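Local coordinates for matrix protein VP40 (Lake Victoria marburgvirus, PDB 5B0V) that builds the viral matrix and drives particle assembly and budding at the host membrane, existing as a dimer until it reorganizes there into multimers, at residues D65-F75 against N105-V114; Q132-L140 against M151-Q161. All blocks are in the same frame, centred on the assembly; numbering follows the deposited sequence.

Contact 1 of 2, residues D65-F75 against N105-V114; sequences DQFKGNVCHAF and NFEYPLAHTV
The imidazole of His73 presents its edge to the side-chain amide of Asn105, whose OD1 lies in the ring plane, the ring and amide planes being 34° apart. A water links the two groups, hydrogen-bonded to His73 ND1 and donating to Asn105 OD1 at 2.8 Å. Leu110 CD2 comes obliquely at the same ring, 3.9 Å from His73 CE1. Further along the strand, the Phe75 ring turns an edge to Leu110 CD1 and Val114 CG2, while Thr113 CG2 approaches it at a slant. The Phe106 ring meets the backbone of Gly69 with its edge, and one face of the Phe67 ring is covered by Gln66 CG.

Asn105 organises the polar half of the contact. With CG beside its own backbone N (chi1 -71°), its amide lies alongside Val71 and points into the turn Lys68-Val71, where ND2 donates to Lys68 O at 3.0 Å. Its backbone N reaches Val71 O at 2.9 Å, and Phe106 N takes Gly69 O at 3.1 Å, on a lone pair. Gln66 rests its CB on Leu110 CB, and its extended chain carries NE2 to within 3.7 Å of Ala111 CB. A second water accepts from Ala111 N at 2.9 Å and, weakly, from Gln66 NE2.

Gln66 and Ala111 also pack on His112 and Ala111, respectively, of the second subunit. The chemistry implies a division of labour: Asn105 and the N-H of Phe106 bond the carbonyls of Lys68, Gly69 and Val71, while Leu110 packs the helix's first turn against His73, Phe75 and Gln66.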
loop_
_atom_site.group_PDB
_atom_site.type_symbol
_atom_site.label_atom_id
_atom_site.label_comp_id
_atom_site.label_asym_id
_atom_site.label_seq_id
_atom_site.Cartn_x
_atom_site.Cartn_y
_atom_site.Cartn_z
ATOM N N ASP A 65 -3.500 -14.230 -2.862
ATOM C CA ASP A 65 -2.474 -15.112 -3.385
ATOM C C ASP A 65 -1.092 -14.851 -2.799
ATOM O O ASP A 65 -0.126 -15.398 -3.307
ATOM C CB ASP A 65 -2.382 -14.975 -4.906
ATOM C CG ASP A 65 -3.657 -15.377 -5.619
ATOM O OD1 ASP A 65 -4.306 -16.367 -5.186
ATOM O OD2 ASP A 65 -3.983 -14.691 -6.628
ATOM N N GLN A 66 -0.959 -14.039 -1.753
ATOM C CA GLN A 66 0.382 -13.736 -1.209
ATOM C C GLN A 66 1.187 -14.981 -0.842
ATOM O O GLN A 66 2.415 -14.939 -0.821
ATOM C CB GLN A 66 0.296 -12.816 0.014
ATOM C CG GLN A 66 -0.421 -13.416 1.214
ATOM C CD GLN A 66 -0.561 -12.428 2.368
ATOM O OE1 GLN A 66 -1.654 -12.254 2.872
ATOM N NE2 GLN A 66 0.529 -11.760 2.767
ATOM N N PHE A 67 0.489 -16.078 -0.549
ATOM C CA PHE A 67 1.138 -17.336 -0.204
ATOM C C PHE A 67 1.315 -18.324 -1.348
ATOM O O PHE A 67 1.772 -19.440 -1.126
ATOM C CB PHE A 67 0.379 -17.979 0.931
ATOM C CG PHE A 67 0.279 -17.104 2.130
ATOM C CD1 PHE A 67 1.418 -16.491 2.646
ATOM C CD2 PHE A 67 -0.939 -16.880 2.744
ATOM C CE1 PHE A 67 1.342 -15.682 3.753
ATOM C CE2 PHE A 67 -1.022 -16.069 3.855
ATOM C CZ PHE A 67 0.120 -15.471 4.361
ATOM N N LYS A 68 0.990 -17.908 -2.569
ATOM C CA LYS A 68 1.353 -18.662 -3.767
ATOM C C LYS A 68 2.657 -18.090 -4.269
ATOM O O LYS A 68 2.677 -17.012 -4.878
ATOM C CB LYS A 68 0.275 -18.552 -4.838
ATOM C CG LYS A 68 -0.978 -19.285 -4.447
ATOM C CD LYS A 68 -2.213 -18.860 -5.219
ATOM C CE LYS A 68 -3.450 -19.109 -4.357
ATOM N NZ LYS A 68 -4.698 -19.272 -5.143
ATOM N N GLY A 69 3.736 -18.816 -3.995
ATOM C CA GLY A 69 5.087 -18.325 -4.209
ATOM C C GLY A 69 5.452 -18.122 -5.658
ATOM O O GLY A 69 6.388 -17.387 -5.970
ATOM N N ASN A 70 4.697 -18.754 -6.549
ATOM C CA ASN A 70 4.958 -18.696 -7.999
ATOM C C ASN A 70 4.132 -17.634 -8.756
ATOM O O ASN A 70 3.809 -17.802 -9.922
ATOM C CB ASN A 70 4.675 -20.067 -8.587
ATOM C CG ASN A 70 3.208 -20.471 -8.443
ATOM O OD1 ASN A 70 2.538 -20.164 -7.438
ATOM N ND2 ASN A 70 2.703 -21.175 -9.455
ATOM N N VAL A 71 3.735 -16.572 -8.071
ATOM C CA VAL A 71 3.031 -15.497 -8.714
ATOM C C VAL A 71 4.023 -14.367 -8.808
ATOM O O VAL A 71 4.689 -14.076 -7.817
ATOM C CB VAL A 71 1.781 -15.123 -7.907
ATOM C CG1 VAL A 71 1.099 -13.915 -8.502
ATOM C CG2 VAL A 71 0.831 -16.308 -7.875
ATOM N N CYS A 72 4.141 -13.770 -10.003
ATOM C CA CYS A 72 5.113 -12.700 -10.236
ATOM C C CYS A 72 4.421 -11.385 -10.494
ATOM O O CYS A 72 3.400 -11.307 -11.181
ATOM C CB CYS A 72 6.053 -12.992 -11.425
ATOM S SG CYS A 72 6.906 -14.557 -11.239
ATOM N N HIS A 73 5.015 -10.338 -9.959
ATOM C CA HIS A 73 4.534 -9.037 -10.227
ATOM C C HIS A 73 5.646 -8.242 -10.821
ATOM O O HIS A 73 6.784 -8.354 -10.404
ATOM C CB HIS A 73 3.973 -8.408 -8.935
ATOM C CG HIS A 73 2.728 -9.093 -8.437
ATOM N ND1 HIS A 73 2.725 -9.959 -7.362
ATOM C CD2 HIS A 73 1.461 -9.092 -8.920
ATOM C CE1 HIS A 73 1.505 -10.438 -7.190
ATOM N NE2 HIS A 73 0.720 -9.932 -8.121
ATOM N N ALA A 74 5.292 -7.438 -11.819
ATOM C CA ALA A 74 6.125 -6.321 -12.271
ATOM C C ALA A 74 5.707 -5.084 -11.485
ATOM O O ALA A 74 4.513 -4.776 -11.388
ATOM C CB ALA A 74 5.930 -6.075 -13.744
ATOM N N PHE A 75 6.705 -4.413 -10.910
ATOM C CA PHE A 75 6.538 -3.192 -10.124
ATOM C C PHE A 75 7.122 -2.001 -10.874
ATOM O O PHE A 75 8.299 -2.020 -11.257
ATOM C CB PHE A 75 7.296 -3.338 -8.805
ATOM C CG PHE A 75 6.746 -4.385 -7.918
ATOM C CD1 PHE A 75 7.046 -5.723 -8.130
ATOM C CD2 PHE A 75 5.933 -4.046 -6.859
ATOM C CE1 PHE A 75 6.519 -6.699 -7.301
ATOM C CE2 PHE A 75 5.423 -5.011 -6.025
ATOM C CZ PHE A 75 5.711 -6.334 -6.245
ATOM N N ASN A 105 6.398 -14.056 -5.487
ATOM C CA ASN A 105 6.010 -14.053 -4.090
ATOM C C ASN A 105 6.961 -14.790 -3.146
ATOM O O ASN A 105 7.138 -14.372 -2.009
ATOM C CB ASN A 105 4.583 -14.566 -3.943
ATOM C CG ASN A 105 3.558 -13.582 -4.480
ATOM O OD1 ASN A 105 3.870 -12.429 -4.755
ATOM N ND2 ASN A 105 2.343 -14.044 -4.663
ATOM N N PHE A 106 7.626 -15.844 -3.607
ATOM C CA PHE A 106 8.548 -16.572 -2.705
ATOM C C PHE A 106 9.814 -15.787 -2.360
ATOM O O PHE A 106 10.465 -16.110 -1.389
ATOM C CB PHE A 106 8.928 -17.946 -3.245
ATOM C CG PHE A 106 9.854 -17.897 -4.415
ATOM C CD1 PHE A 106 11.230 -17.649 -4.247
ATOM C CD2 PHE A 106 9.368 -18.111 -5.701
ATOM C CE1 PHE A 106 12.080 -17.594 -5.353
ATOM C CE2 PHE A 106 10.220 -18.067 -6.809
ATOM C CZ PHE A 106 11.573 -17.799 -6.635
ATOM N N GLU A 107 10.158 -14.758 -3.138
ATOM C CA GLU A 107 11.405 -14.023 -2.900
ATOM C C GLU A 107 11.327 -13.120 -1.675
ATOM O O GLU A 107 12.328 -12.891 -1.004
ATOM C CB GLU A 107 11.787 -13.211 -4.125
ATOM C CG GLU A 107 11.977 -14.017 -5.405
ATOM C CD GLU A 107 12.371 -13.151 -6.575
ATOM O OE1 GLU A 107 13.359 -12.407 -6.391
ATOM O OE2 GLU A 107 11.723 -13.230 -7.659
ATOM N N TYR A 108 10.123 -12.655 -1.352
ATOM C CA TYR A 108 9.906 -11.854 -0.140
ATOM C C TYR A 108 8.433 -11.718 0.164
ATOM O O TYR A 108 7.644 -11.587 -0.762
ATOM C CB TYR A 108 10.507 -10.463 -0.335
ATOM C CG TYR A 108 10.939 -9.848 0.955
ATOM C CD1 TYR A 108 10.068 -9.089 1.702
ATOM C CD2 TYR A 108 12.215 -10.067 1.453
ATOM C CE1 TYR A 108 10.448 -8.541 2.906
ATOM C CE2 TYR A 108 12.606 -9.529 2.657
ATOM C CZ TYR A 108 11.712 -8.770 3.377
ATOM O OH TYR A 108 12.079 -8.216 4.581
ATOM N N PRO A 109 8.035 -11.710 1.457
ATOM C CA PRO A 109 6.586 -11.536 1.691
ATOM C C PRO A 109 6.018 -10.363 0.878
ATOM O O PRO A 109 6.494 -9.227 0.969
ATOM C CB PRO A 109 6.489 -11.251 3.186
ATOM C CG PRO A 109 7.685 -11.871 3.768
ATOM C CD PRO A 109 8.776 -11.839 2.723
ATOM N N LEU A 110 4.992 -10.653 0.099
ATOM C CA LEU A 110 4.349 -9.665 -0.734
ATOM C C LEU A 110 3.779 -8.458 0.037
ATOM O O LEU A 110 3.991 -7.319 -0.362
ATOM C CB LEU A 110 3.240 -10.351 -1.523
ATOM C CG LEU A 110 2.468 -9.565 -2.576
ATOM C CD1 LEU A 110 3.436 -8.949 -3.571
ATOM C CD2 LEU A 110 1.444 -10.476 -3.273
ATOM N N ALA A 111 3.042 -8.698 1.118
ATOM C CA ALA A 111 2.346 -7.622 1.827
ATOM C C ALA A 111 3.321 -6.614 2.388
ATOM O O ALA A 111 3.118 -5.407 2.277
ATOM C CB ALA A 111 1.479 -8.172 2.940
ATOM N N HIS A 112 4.384 -7.090 2.995
ATOM C CA HIS A 112 5.446 -6.186 3.419
ATOM C C HIS A 112 5.949 -5.388 2.233
ATOM O O HIS A 112 6.063 -4.183 2.279
ATOM C CB HIS A 112 6.600 -6.975 4.041
ATOM C CG HIS A 112 7.555 -6.127 4.806
ATOM N ND1 HIS A 112 8.479 -6.664 5.671
ATOM C CD2 HIS A 112 7.714 -4.784 4.871
ATOM C CE1 HIS A 112 9.175 -5.690 6.229
ATOM N NE2 HIS A 112 8.734 -4.538 5.755
ATOM N N THR A 113 6.231 -6.077 1.145
ATOM C CA THR A 113 6.788 -5.421 -0.032
ATOM C C THR A 113 5.888 -4.282 -0.489
ATOM O O THR A 113 6.343 -3.160 -0.686
ATOM C CB THR A 113 7.000 -6.415 -1.195
ATOM O OG1 THR A 113 7.834 -7.505 -0.760
ATOM C CG2 THR A 113 7.639 -5.706 -2.354
ATOM N N VAL A 114 4.605 -4.588 -0.632
ATOM C CA VAL A 114 3.645 -3.612 -1.105
ATOM C C VAL A 114 3.406 -2.496 -0.078
ATOM O O VAL A 114 3.299 -1.318 -0.434
ATOM C CB VAL A 114 2.315 -4.283 -1.480
ATOM C CG1 VAL A 114 1.274 -3.227 -1.861
ATOM C CG2 VAL A 114 2.538 -5.268 -2.622
HETATM O O HOH W 1 3.183 -10.961 2.936
HETATM O O HOH W 2 5.056 -10.836 -6.759
#

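Contact 2 of 2, residues Q132-L140 against M151-Q161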
loop_
_atom_site.group_PDB
_atom_site.type_symbol
_atom_site.label_atom_id
_atom_site.label_comp_id
_atom_site.label_asym_id
_atom_site.label_seq_id
_atom_site.Cartn_x
_atom_site.Cartn_y
_atom_site.Cartn_z
ATOM N N GLN A 132 27.826 10.428 -17.528
ATOM C CA GLN A 132 26.544 10.039 -18.108
ATOM C C GLN A 132 25.438 10.473 -17.162
ATOM O O GLN A 132 25.488 10.138 -15.992
ATOM C CB GLN A 132 26.512 8.532 -18.309
ATOM C CG GLN A 132 25.946 8.062 -19.640
ATOM C CD GLN A 132 25.922 6.539 -19.740
ATOM O OE1 GLN A 132 26.243 5.829 -18.773
ATOM N NE2 GLN A 132 25.534 6.026 -20.909
ATOM N N LYS A 133 24.438 11.206 -17.650
ATOM C CA LYS A 133 23.500 11.867 -16.743
ATOM C C LYS A 133 22.470 10.884 -16.239
ATOM O O LYS A 133 21.800 10.200 -17.018
ATOM C CB LYS A 133 22.835 13.082 -17.394
ATOM C CG LYS A 133 23.806 14.217 -17.637
ATOM C CD LYS A 133 23.113 15.520 -18.006
ATOM C CE LYS A 133 22.487 16.208 -16.794
ATOM N NZ LYS A 133 21.952 17.572 -17.111
ATOM N N PHE A 134 22.351 10.834 -14.919
ATOM C CA PHE A 134 21.408 9.959 -14.245
ATOM C C PHE A 134 20.404 10.726 -13.412
ATOM O O PHE A 134 20.555 11.919 -13.119
ATOM C CB PHE A 134 22.158 9.000 -13.333
ATOM C CG PHE A 134 22.852 7.924 -14.067
ATOM C CD1 PHE A 134 22.199 6.742 -14.361
ATOM C CD2 PHE A 134 24.150 8.099 -14.506
ATOM C CE1 PHE A 134 22.849 5.734 -15.061
ATOM C CE2 PHE A 134 24.803 7.097 -15.212
ATOM C CZ PHE A 134 24.153 5.916 -15.496
ATOM N N VAL A 135 19.374 10.006 -13.010
ATOM C CA VAL A 135 18.310 10.556 -12.176
ATOM C C VAL A 135 18.013 9.512 -11.100
ATOM O O VAL A 135 17.760 8.355 -11.425
ATOM C CB VAL A 135 17.088 10.880 -13.057
ATOM C CG1 VAL A 135 16.388 9.606 -13.447
ATOM C CG2 VAL A 135 16.087 11.781 -12.375
ATOM N N ARG A 136 18.088 9.900 -9.834
ATOM C CA ARG A 136 17.872 8.967 -8.727
ATOM C C ARG A 136 16.584 9.255 -7.998
ATOM O O ARG A 136 16.411 10.343 -7.434
ATOM C CB ARG A 136 19.011 9.063 -7.723
ATOM C CG ARG A 136 19.083 7.882 -6.773
ATOM C CD ARG A 136 19.948 8.188 -5.561
ATOM N NE ARG A 136 21.326 8.507 -5.922
ATOM C CZ ARG A 136 22.229 7.632 -6.380
ATOM N NH1 ARG A 136 21.930 6.341 -6.552
ATOM N NH2 ARG A 136 23.456 8.061 -6.681
ATOM N N VAL A 137 15.672 8.299 -7.994
ATOM C CA VAL A 137 14.513 8.451 -7.142
ATOM C C VAL A 137 14.783 7.751 -5.815
ATOM O O VAL A 137 15.184 6.597 -5.778
ATOM C CB VAL A 137 13.200 8.017 -7.798
ATOM C CG1 VAL A 137 13.378 6.750 -8.586
ATOM C CG2 VAL A 137 12.107 7.846 -6.753
ATOM N N ASN A 138 14.588 8.510 -4.737
ATOM C CA ASN A 138 14.950 8.116 -3.392
ATOM C C ASN A 138 13.737 7.822 -2.541
ATOM O O ASN A 138 12.785 8.574 -2.547
ATOM C CB ASN A 138 15.706 9.247 -2.724
ATOM C CG ASN A 138 16.966 9.616 -3.466
ATOM O OD1 ASN A 138 17.989 8.954 -3.324
ATOM N ND2 ASN A 138 16.904 10.693 -4.247
ATOM N N ARG A 139 13.792 6.727 -1.796
ATOM C CA ARG A 139 12.755 6.409 -0.842
ATOM C C ARG A 139 13.323 6.723 0.524
ATOM O O ARG A 139 14.309 6.125 0.934
ATOM C CB ARG A 139 12.349 4.940 -0.915
ATOM C CG ARG A 139 11.059 4.667 -0.187
ATOM C CD ARG A 139 10.749 3.204 0.053
ATOM N NE ARG A 139 10.153 3.175 1.381
ATOM C CZ ARG A 139 10.327 2.267 2.309
ATOM N NH1 ARG A 139 11.110 1.229 2.111
ATOM N NH2 ARG A 139 9.710 2.422 3.467
ATOM N N LEU A 140 12.681 7.644 1.235
ATOM C CA LEU A 140 13.255 8.182 2.470
ATOM C C LEU A 140 13.218 7.173 3.619
ATOM O O LEU A 140 12.353 6.297 3.698
ATOM C CB LEU A 140 12.587 9.514 2.847
ATOM C CG LEU A 140 12.759 10.556 1.716
ATOM C CD1 LEU A 140 11.911 11.796 1.940
ATOM C CD2 LEU A 140 14.218 10.942 1.504
HETATM N N MSE A 151 14.941 -0.566 -4.817
HETATM C CA MSE A 151 14.363 0.575 -4.114
HETATM C C MSE A 151 14.197 0.331 -2.629
HETATM O O MSE A 151 14.530 1.191 -1.829
HETATM C CB MSE A 151 13.033 0.932 -4.754
HETATM C CG MSE A 151 12.352 2.139 -4.140
HETATM SE SE MSE A 151 13.008 3.841 -4.878
HETATM C CE MSE A 151 14.222 4.097 -3.405
ATOM N N LEU A 152 13.703 -0.843 -2.233
ATOM C CA LEU A 152 13.499 -1.136 -0.812
ATOM C C LEU A 152 14.779 -1.557 -0.196
ATOM O O LEU A 152 15.068 -1.163 0.921
ATOM C CB LEU A 152 12.497 -2.247 -0.607
ATOM C CG LEU A 152 11.084 -1.991 -1.128
ATOM C CD1 LEU A 152 10.217 -3.223 -0.950
ATOM C CD2 LEU A 152 10.471 -0.827 -0.404
ATOM N N ARG A 153 15.560 -2.358 -0.926
ATOM C CA ARG A 153 16.856 -2.853 -0.420
ATOM C C ARG A 153 17.855 -1.744 -0.096
ATOM O O ARG A 153 18.332 -1.662 1.015
ATOM C CB ARG A 153 17.497 -3.822 -1.415
ATOM C CG ARG A 153 18.732 -4.557 -0.869
ATOM C CD ARG A 153 19.425 -5.500 -1.869
ATOM N NE ARG A 153 19.818 -4.863 -3.139
ATOM C CZ ARG A 153 19.254 -5.086 -4.331
ATOM N NH1 ARG A 153 18.264 -5.958 -4.479
ATOM N NH2 ARG A 153 19.686 -4.429 -5.398
ATOM N N GLU A 154 18.154 -0.903 -1.088
ATOM C CA GLU A 154 19.159 0.143 -0.974
ATOM C C GLU A 154 18.557 1.499 -0.667
ATOM O O GLU A 154 19.277 2.433 -0.333
ATOM C CB GLU A 154 19.929 0.253 -2.282
ATOM C CG GLU A 154 20.588 -1.035 -2.734
ATOM C CD GLU A 154 22.028 -1.142 -2.280
ATOM O OE1 GLU A 154 22.850 -0.293 -2.690
ATOM O OE2 GLU A 154 22.344 -2.076 -1.504
ATOM N N GLY A 155 17.249 1.647 -0.816
ATOM C CA GLY A 155 16.616 2.921 -0.492
ATOM C C GLY A 155 16.677 3.944 -1.601
ATOM O O GLY A 155 16.389 5.118 -1.367
ATOM N N ASN A 156 16.995 3.484 -2.814
ATOM C CA ASN A 156 17.053 4.339 -4.002
ATOM C C ASN A 156 17.182 3.528 -5.291
ATOM O O ASN A 156 17.541 2.360 -5.276
ATOM C CB ASN A 156 18.220 5.301 -3.905
ATOM C CG ASN A 156 19.518 4.652 -4.301
ATOM O OD1 ASN A 156 19.981 4.808 -5.431
ATOM N ND2 ASN A 156 20.100 3.897 -3.390
ATOM N N GLN A 157 16.931 4.181 -6.411
ATOM C CA GLN A 157 17.039 3.556 -7.712
ATOM C C GLN A 157 17.389 4.624 -8.764
ATOM O O GLN A 157 16.743 5.668 -8.850
ATOM C CB GLN A 157 15.701 2.898 -8.033
ATOM C CG GLN A 157 15.525 2.385 -9.454
ATOM C CD GLN A 157 16.125 1.013 -9.627
ATOM O OE1 GLN A 157 15.504 0.030 -9.273
ATOM N NE2 GLN A 157 17.319 0.944 -10.179
ATOM N N ALA A 158 18.410 4.348 -9.568
ATOM C CA ALA A 158 18.867 5.276 -10.601
ATOM C C ALA A 158 18.362 4.895 -11.988
ATOM O O ALA A 158 18.107 3.724 -12.273
ATOM C CB ALA A 158 20.372 5.335 -10.595
ATOM N N PHE A 159 18.210 5.896 -12.850
ATOM C CA PHE A 159 17.811 5.676 -14.240
ATOM C C PHE A 159 18.663 6.579 -15.083
ATOM O O PHE A 159 18.960 7.693 -14.645
ATOM C CB PHE A 159 16.352 6.044 -14.439
ATOM C CG PHE A 159 15.430 5.248 -13.594
ATOM C CD1 PHE A 159 15.080 5.663 -12.322
ATOM C CD2 PHE A 159 14.946 4.056 -14.055
ATOM C CE1 PHE A 159 14.255 4.891 -11.529
ATOM C CE2 PHE A 159 14.114 3.283 -13.278
ATOM C CZ PHE A 159 13.769 3.699 -12.014
ATOM N N ILE A 160 19.069 6.130 -16.270
ATOM C CA ILE A 160 19.714 7.058 -17.209
ATOM C C ILE A 160 18.701 8.153 -17.468
ATOM O O ILE A 160 17.520 7.890 -17.628
ATOM C CB ILE A 160 20.141 6.403 -18.545
ATOM C CG1 ILE A 160 21.385 5.516 -18.359
ATOM C CG2 ILE A 160 20.521 7.443 -19.575
ATOM C CD1 ILE A 160 21.108 4.077 -17.920
ATOM N N GLN A 161 19.156 9.388 -17.471
ATOM C CA GLN A 161 18.242 10.493 -17.624
ATOM C C GLN A 161 17.475 10.375 -18.913
ATOM O O GLN A 161 16.286 10.610 -18.943
ATOM C CB GLN A 161 18.983 11.819 -17.595
ATOM C CG GLN A 161 18.059 12.999 -17.413
ATOM C CD GLN A 161 18.753 14.318 -17.653
ATOM O OE1 GLN A 161 19.051 15.061 -16.712
ATOM N NE2 GLN A 161 19.033 14.613 -18.917
#
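Arg139, Gln161 and Val137 lose the most surface here, and they mark the two ends and the middle of an antiparallel strand pair. At one end Arg139, its CG trans to the backbone N (chi1 -166°), slants across Leu152 of helix 150-154, its NH1 3.3 Å from Leu152 CD2 and its CD also nearby. Arg139 CB lies 4.2 Å from the selenium (SE) of Met151, modelled as selenomethionine. The backbone N of the same arginine donates to Gly155 O at 3.1 Å, from above the carbonyl plane, at the glycine where the helix gives way to strand 156-160.

Val137 sits in the middle, sharing two 3.0 Å backbone bonds with Gln157, Val137 N to Gln157 O and Gln157 N to Val137 O. Its CG1 reaches the edge of the Phe159 ring, 3.6 Å from CE1. At the other end Gln161 lies alongside Lys133, and Gln161 N donates to Lys133 O at 2.8 Å in a nearly straight bond (168°).

The face with Arg136, Asn138 and Asn156 also carries Ala158; there Arg136 NH1 donates to Asn156 OD1 at 2.7 Å from above the amide plane. Backbone pairing thus holds the strands, while Val135, Val137 and Phe159 pack on one face, from which Phe159 reaches strand 91-104, and on the other Arg136 combines its bond to Asn156 with a cation-pi contact to Phe127.

In the fold
From the N terminus, the chain passes the turns before strand 72-83, runs along it and returns on strand 91-104. Contact 1 then closes this antiparallel hairpin, bringing the start of helix 110-119 back to the turns that precede its first strand. Only afterwards does contact 2 open: strand 133-139 is rejoined by strand 156-160 across a short link holding helix 150-154. The two closures follow in series, neither nested nor crossed, with centres about 22 Å apart. They nonetheless meet where Thr113 CG2 touches Leu152 CD1 at 3.8 Å. Helix 110-119 thus joins the four-stranded sheet, the dimer partner and the three-stranded sheet's helical connection.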